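Local coordinates for beta-galactosidase (Trichoderma reesei, PDB 3OG2), which probably hydrolyses terminal non-reducing beta-D-galactose residues of beta-D-galactosides, as a member of glycoside hydrolase family 35, at residues L111-G116 with I173-E178; Y118-V123 with E789-G794; P177-S182 with I213-F218. All coordinates share one frame; numbering follows the deposited sequence.

Contact 1: L111-G116 with I173-E178; sequences LLARPG and ILYQPE
Leu-112 and Ala-113 run level with Leu-174 and Tyr-175 on two adjacent parallel strands, whose short axes approach to 4.7 Å. Backbone hydrogen bonds pass alternately between them, from Ile-173 N to Leu-111 O, Ala-113 N to Leu-174 O and Gln-176 N to Ala-113 O. Farther along, Glu-178 N donates to Gly-116 O over 2.9 Å. There one water bridges Gly-116 N, Gln-176 O and Glu-178 O. These are neighbouring strands of the TIM barrel, joined through helix 144-163 in a beta-alpha-beta crossover. Ala-113 and Pro-115 pack against that helix, while Leu-112, Arg-114 and Gln-176 touch Val-277 of strand 275-280. Arg-114 NH1 donates to Gln-176 OE1 over 2.9 Å, with the oxygen in the guanidinium plane and the amide turned 89° against it. The extended chain of Gln-176, its CG anti to the backbone N (chi1 175°), carries the amide to this point, and NE2 bonds to Glu-178 O at 2.9 Å, which fixes the amide's rotation. Salt bridges from NH1 to Glu-278, a galactose-site residue, and from NH2 to Glu-46 also hold the arginine. On the helix-facing side Pro-115 crosses the Tyr-175 ring, its CD over one face toward the rim in a CH-pi contact and its CG 3.4 Å from CZ. A second water ties Tyr-175 OH to Gly-116 O.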
loop_
_atom_site.group_PDB
_atom_site.type_symbol
_atom_site.label_atom_id
_atom_site.label_comp_id
_atom_site.label_asym_id
_atom_site.label_seq_id
_atom_site.Cartn_x
_atom_site.Cartn_y
_atom_site.Cartn_z
ATOM N N LEU A 111 -10.849 10.736 -4.756
ATOM C CA LEU A 111 -10.446 10.026 -3.550
ATOM C C LEU A 111 -11.630 9.469 -2.770
ATOM O O LEU A 111 -12.693 10.124 -2.631
ATOM C CB LEU A 111 -9.701 10.990 -2.601
ATOM C CG LEU A 111 -8.353 11.525 -3.132
ATOM C CD1 LEU A 111 -7.803 12.570 -2.148
ATOM C CD2 LEU A 111 -7.361 10.436 -3.408
ATOM N N LEU A 112 -11.393 8.269 -2.241
ATOM C CA LEU A 112 -12.227 7.619 -1.221
ATOM C C LEU A 112 -11.492 7.779 0.103
ATOM O O LEU A 112 -10.412 7.213 0.272
ATOM C CB LEU A 112 -12.438 6.155 -1.610
ATOM C CG LEU A 112 -12.891 5.231 -0.463
ATOM C CD1 LEU A 112 -14.121 5.728 0.294
ATOM C CD2 LEU A 112 -13.168 3.821 -1.004
ATOM N N ALA A 113 -12.061 8.579 1.010
ATOM C CA ALA A 113 -11.426 8.863 2.295
ATOM C C ALA A 113 -11.898 7.873 3.347
ATOM O O ALA A 113 -13.116 7.703 3.493
ATOM C CB ALA A 113 -11.803 10.289 2.734
ATOM N N ARG A 114 -10.943 7.279 4.070
ATOM C CA ARG A 114 -11.282 6.225 5.054
ATOM C C ARG A 114 -10.566 6.569 6.345
ATOM O O ARG A 114 -9.492 5.986 6.649
ATOM C CB ARG A 114 -10.923 4.831 4.498
ATOM C CG ARG A 114 -11.250 4.661 3.017
ATOM C CD ARG A 114 -11.385 3.223 2.584
ATOM N NE ARG A 114 -10.136 2.482 2.682
ATOM C CZ ARG A 114 -10.082 1.200 3.024
ATOM N NH1 ARG A 114 -11.168 0.503 3.395
ATOM N NH2 ARG A 114 -8.876 0.588 3.017
ATOM N N PRO A 115 -11.084 7.510 7.134
ATOM C CA PRO A 115 -10.346 7.971 8.294
ATOM C C PRO A 115 -10.545 7.173 9.581
ATOM O O PRO A 115 -10.002 7.557 10.614
ATOM C CB PRO A 115 -10.873 9.414 8.487
ATOM C CG PRO A 115 -12.289 9.326 8.036
ATOM C CD PRO A 115 -12.284 8.337 6.868
ATOM N N GLY A 116 -11.324 6.117 9.536
ATOM C CA GLY A 116 -11.550 5.285 10.685
ATOM C C GLY A 116 -12.734 5.772 11.515
ATOM O O GLY A 116 -13.817 5.953 10.949
ATOM N N ILE A 173 -14.694 12.044 -3.234
ATOM C CA ILE A 173 -16.032 11.701 -3.741
ATOM C C ILE A 173 -16.807 10.737 -2.858
ATOM O O ILE A 173 -18.014 10.607 -3.024
ATOM C CB ILE A 173 -15.909 11.081 -5.173
ATOM C CG1 ILE A 173 -15.032 9.829 -5.211
ATOM C CG2 ILE A 173 -15.470 12.156 -6.155
ATOM C CD1 ILE A 173 -15.142 9.051 -6.502
ATOM N N LEU A 174 -16.133 10.050 -1.944
ATOM C CA LEU A 174 -16.755 8.993 -1.128
ATOM C C LEU A 174 -16.056 8.999 0.232
ATOM O O LEU A 174 -14.896 9.363 0.336
ATOM C CB LEU A 174 -16.596 7.622 -1.725
ATOM C CG LEU A 174 -17.345 7.369 -3.035
ATOM C CD1 LEU A 174 -16.832 6.041 -3.629
ATOM C CD2 LEU A 174 -18.855 7.299 -2.775
ATOM N N TYR A 175 -16.815 8.617 1.270
ATOM C CA TYR A 175 -16.277 8.519 2.613
ATOM C C TYR A 175 -16.681 7.194 3.230
ATOM O O TYR A 175 -17.853 6.818 3.196
ATOM C CB TYR A 175 -16.830 9.698 3.423
ATOM C CG TYR A 175 -16.392 9.840 4.857
ATOM C CD1 TYR A 175 -16.853 9.010 5.893
ATOM C CD2 TYR A 175 -15.486 10.888 5.189
ATOM C CE1 TYR A 175 -16.429 9.167 7.172
ATOM C CE2 TYR A 175 -15.099 11.054 6.518
ATOM C CZ TYR A 175 -15.577 10.191 7.503
ATOM O OH TYR A 175 -15.187 10.377 8.823
ATOM N N GLN A 176 -15.712 6.539 3.882
ATOM C CA GLN A 176 -16.013 5.291 4.606
ATOM C C GLN A 176 -15.912 5.569 6.100
ATOM O O GLN A 176 -14.835 5.942 6.615
ATOM C CB GLN A 176 -14.970 4.210 4.243
ATOM C CG GLN A 176 -15.163 2.934 5.057
ATOM C CD GLN A 176 -14.027 1.978 4.829
ATOM O OE1 GLN A 176 -13.850 1.423 3.716
ATOM N NE2 GLN A 176 -13.198 1.717 5.858
ATOM N N PRO A 177 -16.978 5.345 6.858
ATOM C CA PRO A 177 -16.938 5.399 8.293
ATOM C C PRO A 177 -16.550 4.018 8.855
ATOM O O PRO A 177 -17.039 3.005 8.346
ATOM C CB PRO A 177 -18.396 5.730 8.666
ATOM C CG PRO A 177 -19.238 5.241 7.522
ATOM C CD PRO A 177 -18.359 5.056 6.331
ATOM N N GLU A 178 -15.719 3.982 9.912
ATOM C CA GLU A 178 -15.389 2.672 10.544
ATOM C C GLU A 178 -14.571 1.823 9.567
ATOM O O GLU A 178 -14.048 2.344 8.548
ATOM C CB GLU A 178 -16.646 1.944 11.092
ATOM C CG GLU A 178 -16.667 1.823 12.621
ATOM C CD GLU A 178 -15.758 0.749 13.169
ATOM O OE1 GLU A 178 -15.279 -0.112 12.367
ATOM O OE2 GLU A 178 -15.505 0.674 14.407
HETATM O O HOH W 1 -12.676 4.592 7.611
HETATM O O HOH W 2 -15.502 8.206 10.346
#

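Contact 2: Y118-V123 with E789-G794. With GLC (alpha-D-glucopyranose), chain C.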
loop_
_atom_site.group_PDB
_atom_site.type_symbol
_atom_site.label_atom_id
_atom_site.label_comp_id
_atom_site.label_asym_id
_atom_site.label_seq_id
_atom_site.Cartn_x
_atom_site.Cartn_y
_atom_site.Cartn_z
ATOM N N TYR A 118 -11.181 3.601 13.597
ATOM C CA TYR A 118 -10.474 2.334 13.493
ATOM C C TYR A 118 -10.199 2.045 12.020
ATOM O O TYR A 118 -11.144 2.061 11.202
ATOM C CB TYR A 118 -11.324 1.206 14.117
ATOM C CG TYR A 118 -10.440 -0.042 14.142
ATOM C CD1 TYR A 118 -9.374 -0.100 15.046
ATOM C CD2 TYR A 118 -10.654 -1.115 13.273
ATOM C CE1 TYR A 118 -8.555 -1.213 15.104
ATOM C CE2 TYR A 118 -9.818 -2.231 13.296
ATOM C CZ TYR A 118 -8.767 -2.259 14.217
ATOM O OH TYR A 118 -7.903 -3.342 14.234
ATOM N N ILE A 119 -8.923 1.764 11.666
ATOM C CA ILE A 119 -8.585 1.456 10.282
ATOM C C ILE A 119 -7.969 0.069 10.089
ATOM O O ILE A 119 -7.908 -0.402 8.952
ATOM C CB ILE A 119 -7.620 2.530 9.661
ATOM C CG1 ILE A 119 -6.292 2.640 10.394
ATOM C CG2 ILE A 119 -8.339 3.878 9.537
ATOM C CD1 ILE A 119 -5.241 3.432 9.640
ATOM N N ASN A 120 -7.508 -0.596 11.151
ATOM C CA ASN A 120 -6.817 -1.905 11.036
ATOM C C ASN A 120 -5.499 -1.657 10.308
ATOM O O ASN A 120 -4.578 -1.123 10.934
ATOM C CB ASN A 120 -7.746 -2.949 10.375
ATOM C CG ASN A 120 -7.374 -4.351 10.799
ATOM O OD1 ASN A 120 -7.356 -4.672 12.023
ATOM N ND2 ASN A 120 -7.024 -5.220 9.862
ATOM N N ALA A 121 -5.397 -1.979 9.015
ATOM C CA ALA A 121 -4.329 -1.454 8.167
ATOM C C ALA A 121 -2.944 -1.950 8.468
ATOM O O ALA A 121 -1.938 -1.471 7.898
ATOM C CB ALA A 121 -4.304 0.084 8.159
ATOM N N GLU A 122 -2.833 -2.958 9.324
ATOM C CA GLU A 122 -1.520 -3.446 9.785
ATOM C C GLU A 122 -0.654 -2.325 10.383
ATOM O O GLU A 122 0.565 -2.344 10.339
ATOM C CB GLU A 122 -0.770 -4.189 8.671
ATOM C CG GLU A 122 -1.449 -5.554 8.365
ATOM C CD GLU A 122 -2.725 -5.415 7.554
ATOM O OE1 GLU A 122 -2.670 -4.866 6.409
ATOM O OE2 GLU A 122 -3.791 -5.915 8.005
ATOM N N VAL A 123 -1.332 -1.338 10.994
ATOM C CA VAL A 123 -0.654 -0.258 11.704
ATOM C C VAL A 123 -0.816 -0.492 13.215
ATOM O O VAL A 123 -1.752 -1.180 13.671
ATOM C CB VAL A 123 -1.133 1.163 11.364
ATOM C CG1 VAL A 123 -0.969 1.404 9.850
ATOM C CG2 VAL A 123 -2.549 1.483 11.838
ATOM N N GLU A 789 -3.701 -4.828 16.706
ATOM C CA GLU A 789 -4.975 -4.464 16.135
ATOM C C GLU A 789 -6.145 -4.895 17.018
ATOM O O GLU A 789 -5.995 -5.554 18.060
ATOM C CB GLU A 789 -5.098 -5.108 14.712
ATOM C CG GLU A 789 -4.187 -4.393 13.718
ATOM C CD GLU A 789 -4.151 -5.121 12.392
ATOM O OE1 GLU A 789 -4.207 -6.415 12.407
ATOM O OE2 GLU A 789 -4.066 -4.465 11.347
ATOM N N ASN A 790 -7.346 -4.455 16.587
ATOM C CA ASN A 790 -8.579 -4.677 17.344
ATOM C C ASN A 790 -9.686 -5.036 16.373
ATOM O O ASN A 790 -10.760 -4.429 16.314
ATOM C CB ASN A 790 -8.931 -3.398 18.137
ATOM C CG ASN A 790 -9.785 -3.719 19.349
ATOM O OD1 ASN A 790 -9.249 -3.788 20.456
ATOM N ND2 ASN A 790 -11.103 -3.915 19.197
ATOM N N TRP A 791 -9.412 -6.101 15.583
ATOM C CA TRP A 791 -10.282 -6.434 14.469
ATOM C C TRP A 791 -11.611 -6.998 14.896
ATOM O O TRP A 791 -12.599 -6.900 14.149
ATOM C CB TRP A 791 -9.578 -7.415 13.493
ATOM C CG TRP A 791 -10.402 -7.540 12.249
ATOM C CD1 TRP A 791 -10.379 -6.720 11.161
ATOM C CD2 TRP A 791 -11.374 -8.552 11.968
ATOM N NE1 TRP A 791 -11.266 -7.145 10.227
ATOM C CE2 TRP A 791 -11.902 -8.272 10.681
ATOM C CE3 TRP A 791 -11.803 -9.652 12.745
ATOM C CZ2 TRP A 791 -12.874 -9.067 10.108
ATOM C CZ3 TRP A 791 -12.789 -10.455 12.155
ATOM C CH2 TRP A 791 -13.281 -10.139 10.878
ATOM N N THR A 792 -11.735 -7.587 16.062
ATOM C CA THR A 792 -13.013 -8.189 16.510
ATOM C C THR A 792 -13.572 -7.268 17.596
ATOM O O THR A 792 -13.064 -7.167 18.714
ATOM C CB THR A 792 -12.789 -9.562 17.088
ATOM O OG1 THR A 792 -12.219 -10.403 16.045
ATOM C CG2 THR A 792 -14.084 -10.191 17.584
ATOM N N THR A 793 -14.640 -6.578 17.287
ATOM C CA THR A 793 -15.326 -5.711 18.247
ATOM C C THR A 793 -15.721 -6.493 19.490
ATOM O O THR A 793 -16.326 -7.569 19.383
ATOM C CB THR A 793 -16.552 -5.103 17.540
ATOM O OG1 THR A 793 -16.073 -4.182 16.528
ATOM C CG2 THR A 793 -17.409 -4.360 18.526
ATOM N N GLY A 794 -15.377 -5.981 20.668
ATOM C CA GLY A 794 -15.775 -6.645 21.909
ATOM C C GLY A 794 -14.615 -7.453 22.480
ATOM O O GLY A 794 -14.729 -7.871 23.619
HETATM C C1 GLC C . -4.008 -13.020 10.860
HETATM C C2 GLC C . -5.248 -12.932 10.003
HETATM C C3 GLC C . -5.838 -11.563 9.757
HETATM C C4 GLC C . -5.664 -10.637 10.948
HETATM C C5 GLC C . -4.171 -10.669 11.340
HETATM C C6 GLC C . -3.826 -9.496 12.173
HETATM O O2 GLC C . -5.029 -13.553 8.755
HETATM O O3 GLC C . -7.215 -11.733 9.467
HETATM O O4 GLC C . -6.019 -9.304 10.633
HETATM O O5 GLC C . -3.850 -11.966 11.799
HETATM O O6 GLC C . -2.833 -9.492 13.129
HETATM O O HOH W 3 -3.937 -7.465 10.041
#
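Tyr-118 OH is gripped twice: it accepts a hydrogen bond of 2.7 Å from Asn-790 N and donates one of 2.6 Å to Asn-120 OD1, the latter in the amide's carbonyl plane and on a lone pair. The extended position of the tyrosine ring, with CG anti to N (chi1 -172°), brings the hydroxyl to the 789-794 loop. Next to it Glu-122 N donates to Glu-789 OE2 over 2.8 Å, a bond bent to 133°. The carboxylates of Glu-122 and Glu-789 come close, OE2 to OE2 at 3.7 Å, and a water that donates to Glu-122 OE2 and Glu-789 OE1 probably eases their repulsion. That water also meets O4 of a glucose unit of a glycan carried by the protein, and Glu-122 OE1 is bonded to Tyr-342. The Asn-120 amide stacks on the Glu-789 carboxylate, planes 19° apart, with OD1 3.3 Å from CD. The same OD1 lies in plane at the edge of the Trp-791 indole, 3.8 Å from CD1. Asn-790 CB packs on Tyr-118 CE1. Residues 119-122 contribute to the beta-D-galactose site, and a glycerol here is bound by Asn-120, Ala-121 and Glu-122. The contact thus brings the loop between strands 775-782 and 803-811 onto the barrel loop that follows strand 110-116 and precedes helix 144-163, beside Tyr-76 of strand 72-76.

Contact 3: P177-S182 with I213-F218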
loop_
_atom_site.group_PDB
_atom_site.type_symbol
_atom_site.label_atom_id
_atom_site.label_comp_id
_atom_site.label_asym_id
_atom_site.label_seq_id
_atom_site.Cartn_x
_atom_site.Cartn_y
_atom_site.Cartn_z
ATOM N N PRO A 177 -16.978 5.345 6.858
ATOM C CA PRO A 177 -16.938 5.399 8.293
ATOM C C PRO A 177 -16.550 4.018 8.855
ATOM O O PRO A 177 -17.039 3.005 8.346
ATOM C CB PRO A 177 -18.396 5.730 8.666
ATOM C CG PRO A 177 -19.238 5.241 7.522
ATOM C CD PRO A 177 -18.359 5.056 6.331
ATOM N N GLU A 178 -15.719 3.982 9.912
ATOM C CA GLU A 178 -15.389 2.672 10.544
ATOM C C GLU A 178 -14.571 1.823 9.567
ATOM O O GLU A 178 -14.048 2.344 8.548
ATOM C CB GLU A 178 -16.646 1.944 11.092
ATOM C CG GLU A 178 -16.667 1.823 12.621
ATOM C CD GLU A 178 -15.758 0.749 13.169
ATOM O OE1 GLU A 178 -15.279 -0.112 12.367
ATOM O OE2 GLU A 178 -15.505 0.674 14.407
ATOM N N ASN A 179 -14.404 0.542 9.839
ATOM C CA ASN A 179 -13.604 -0.313 8.940
ATOM C C ASN A 179 -13.933 -1.764 9.237
ATOM O O ASN A 179 -13.637 -2.205 10.360
ATOM C CB ASN A 179 -12.106 -0.053 9.140
ATOM C CG ASN A 179 -11.321 -0.900 8.142
ATOM O OD1 ASN A 179 -11.281 -0.437 6.969
ATOM N ND2 ASN A 179 -10.786 -2.064 8.437
ATOM N N GLU A 180 -14.485 -2.484 8.277
ATOM C CA GLU A 180 -14.774 -3.911 8.460
ATOM C C GLU A 180 -15.495 -4.167 9.794
ATOM O O GLU A 180 -15.127 -5.036 10.597
ATOM C CB GLU A 180 -13.527 -4.811 8.345
ATOM C CG GLU A 180 -12.999 -4.802 6.915
ATOM C CD GLU A 180 -12.028 -5.874 6.567
ATOM O OE1 GLU A 180 -11.421 -6.483 7.473
ATOM O OE2 GLU A 180 -11.763 -6.164 5.348
ATOM N N TYR A 181 -16.567 -3.401 9.975
ATOM C CA TYR A 181 -17.425 -3.597 11.166
ATOM C C TYR A 181 -18.317 -4.780 10.879
ATOM O O TYR A 181 -19.410 -4.604 10.309
ATOM C CB TYR A 181 -18.183 -2.274 11.455
ATOM C CG TYR A 181 -19.034 -2.433 12.714
ATOM C CD1 TYR A 181 -18.436 -2.458 13.984
ATOM C CD2 TYR A 181 -20.421 -2.554 12.644
ATOM C CE1 TYR A 181 -19.223 -2.604 15.120
ATOM C CE2 TYR A 181 -21.189 -2.696 13.768
ATOM C CZ TYR A 181 -20.582 -2.716 14.994
ATOM O OH TYR A 181 -21.372 -2.875 16.127
ATOM N N SER A 182 -17.818 -5.994 11.177
ATOM C CA SER A 182 -18.378 -7.171 10.517
ATOM C C SER A 182 -18.683 -8.341 11.438
ATOM O O SER A 182 -19.399 -9.264 11.007
ATOM C CB SER A 182 -17.370 -7.666 9.466
ATOM O OG SER A 182 -17.225 -6.599 8.505
ATOM N N ILE A 213 -19.885 4.945 2.182
ATOM C CA ILE A 213 -19.731 3.556 1.724
ATOM C C ILE A 213 -19.027 2.801 2.810
ATOM O O ILE A 213 -18.107 3.320 3.472
ATOM C CB ILE A 213 -18.938 3.549 0.420
ATOM C CG1 ILE A 213 -18.920 2.151 -0.239
ATOM C CG2 ILE A 213 -17.512 4.084 0.562
ATOM C CD1 ILE A 213 -18.495 2.175 -1.722
ATOM N N ASN A 214 -19.466 1.562 3.057
ATOM C CA ASN A 214 -18.767 0.771 4.068
ATOM C C ASN A 214 -17.982 -0.366 3.406
ATOM O O ASN A 214 -17.931 -0.500 2.204
ATOM C CB ASN A 214 -19.738 0.228 5.156
ATOM C CG ASN A 214 -20.722 -0.786 4.623
ATOM O OD1 ASN A 214 -20.978 -0.950 3.422
ATOM N ND2 ASN A 214 -21.387 -1.391 5.568
ATOM N N ASN A 215 -17.314 -1.155 4.276
ATOM C CA ASN A 215 -16.465 -2.214 3.791
ATOM C C ASN A 215 -16.563 -3.424 4.676
ATOM O O ASN A 215 -15.652 -3.796 5.403
ATOM C CB ASN A 215 -14.997 -1.743 3.633
ATOM C CG ASN A 215 -14.258 -1.463 4.907
ATOM O OD1 ASN A 215 -14.849 -0.939 5.869
ATOM N ND2 ASN A 215 -12.978 -1.791 4.942
ATOM N N ASP A 216 -17.694 -4.081 4.613
ATOM C CA ASP A 216 -17.905 -5.322 5.338
ATOM C C ASP A 216 -16.803 -6.315 4.988
ATOM O O ASP A 216 -16.420 -6.430 3.815
ATOM C CB ASP A 216 -19.289 -5.833 5.001
ATOM C CG ASP A 216 -20.051 -6.624 6.063
ATOM O OD1 ASP A 216 -19.467 -6.936 7.127
ATOM O OD2 ASP A 216 -21.229 -6.967 5.775
ATOM N N ALA A 217 -16.256 -7.038 5.979
ATOM C CA ALA A 217 -15.154 -7.950 5.696
ATOM C C ALA A 217 -15.508 -9.060 4.735
ATOM O O ALA A 217 -14.646 -9.641 4.028
ATOM C CB ALA A 217 -14.595 -8.523 6.979
ATOM N N PHE A 218 -16.792 -9.414 4.740
ATOM C CA PHE A 218 -17.351 -10.441 3.877
ATOM C C PHE A 218 -18.764 -9.972 3.592
ATOM O O PHE A 218 -19.241 -8.988 4.196
ATOM C CB PHE A 218 -17.285 -11.824 4.564
ATOM C CG PHE A 218 -18.191 -11.890 5.784
ATOM C CD1 PHE A 218 -17.779 -11.423 7.017
ATOM C CD2 PHE A 218 -19.469 -12.415 5.690
ATOM C CE1 PHE A 218 -18.625 -11.471 8.138
ATOM C CE2 PHE A 218 -20.322 -12.476 6.797
ATOM C CZ PHE A 218 -19.890 -11.996 8.020
HETATM O O HOH W 4 -16.884 0.554 6.942
HETATM O O HOH W 5 -20.125 -3.068 8.021
HETATM O O HOH W 6 -21.022 -8.513 8.762
#
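Asn-215 lies obliquely across Asn-179, the two amide planes 56° apart, and at about a right angle to the side chain of Glu-180. Its ND2 donates to Asn-179 OD1 at 3.0 Å from above that carbonyl plane, while its OD1 accepts Glu-180 N at 2.9 Å, again from above the plane. The amide can serve both because CG sits between the backbone N and carbonyl carbon (chi1 69°), turned toward the 177-182 loop. A water extends the network from OD1 to Pro-177 O. Asn-179 OD1 is also bonded to Tyr-76 OH and Gln-176 NE2. An Asn-Glu pair at the end of the fourth barrel strand is a hallmark of clan GH-A glycosidases, and Asn-179 and Glu-180 both belong to the galactose site. A leucine in place of Asn-215 has neither amide atom and is likely to leave Glu-180 N without this acceptor and Asn-179 OD1 with only Tyr-76 and Gln-176 of the donors named here. Farther along, Ser-182 OG accepts a nearly straight bond (173°) from Ala-217 N and donates to the anti lone pair of Asp-216 OD1, both 2.7 Å long. Glu-180 CD touches Ala-217 CB at 3.7 Å, while Glu-180 OE1 bonds to Trp-791 NE1. With Asp-216 OD2 bonded to Tyr-235 and Thr-222, both carboxylate oxygens have donors, consistent with a buried aspartate that stays ionised and holds Ser-182 in one orientation.

After the earlier barrel strands 38-47 and 72-76, the chain reaches strand 110-116, where contact 1 closes a loop through helix 144-163 to the neighbouring barrel strand 172-177. Residues 118-123, just past strand 110-116, instead wait for residues 789-794, so contact 2 crosses contact 1 and spans most of the sequence. Contact 3 starts on Pro-177 and Glu-178, where contact 1 ends, closes a shorter loop around helix 193-205, and lies nested within contact 2. Contact 1 runs along the two strands, and contacts 2 and 3 lie on loops beyond their C-terminal ends. Arg-114 and Gln-176 lie against Asn-215, and Glu-180 joins contact 3 to Trp-791, tying the distant 789-794 loop to the galactose site.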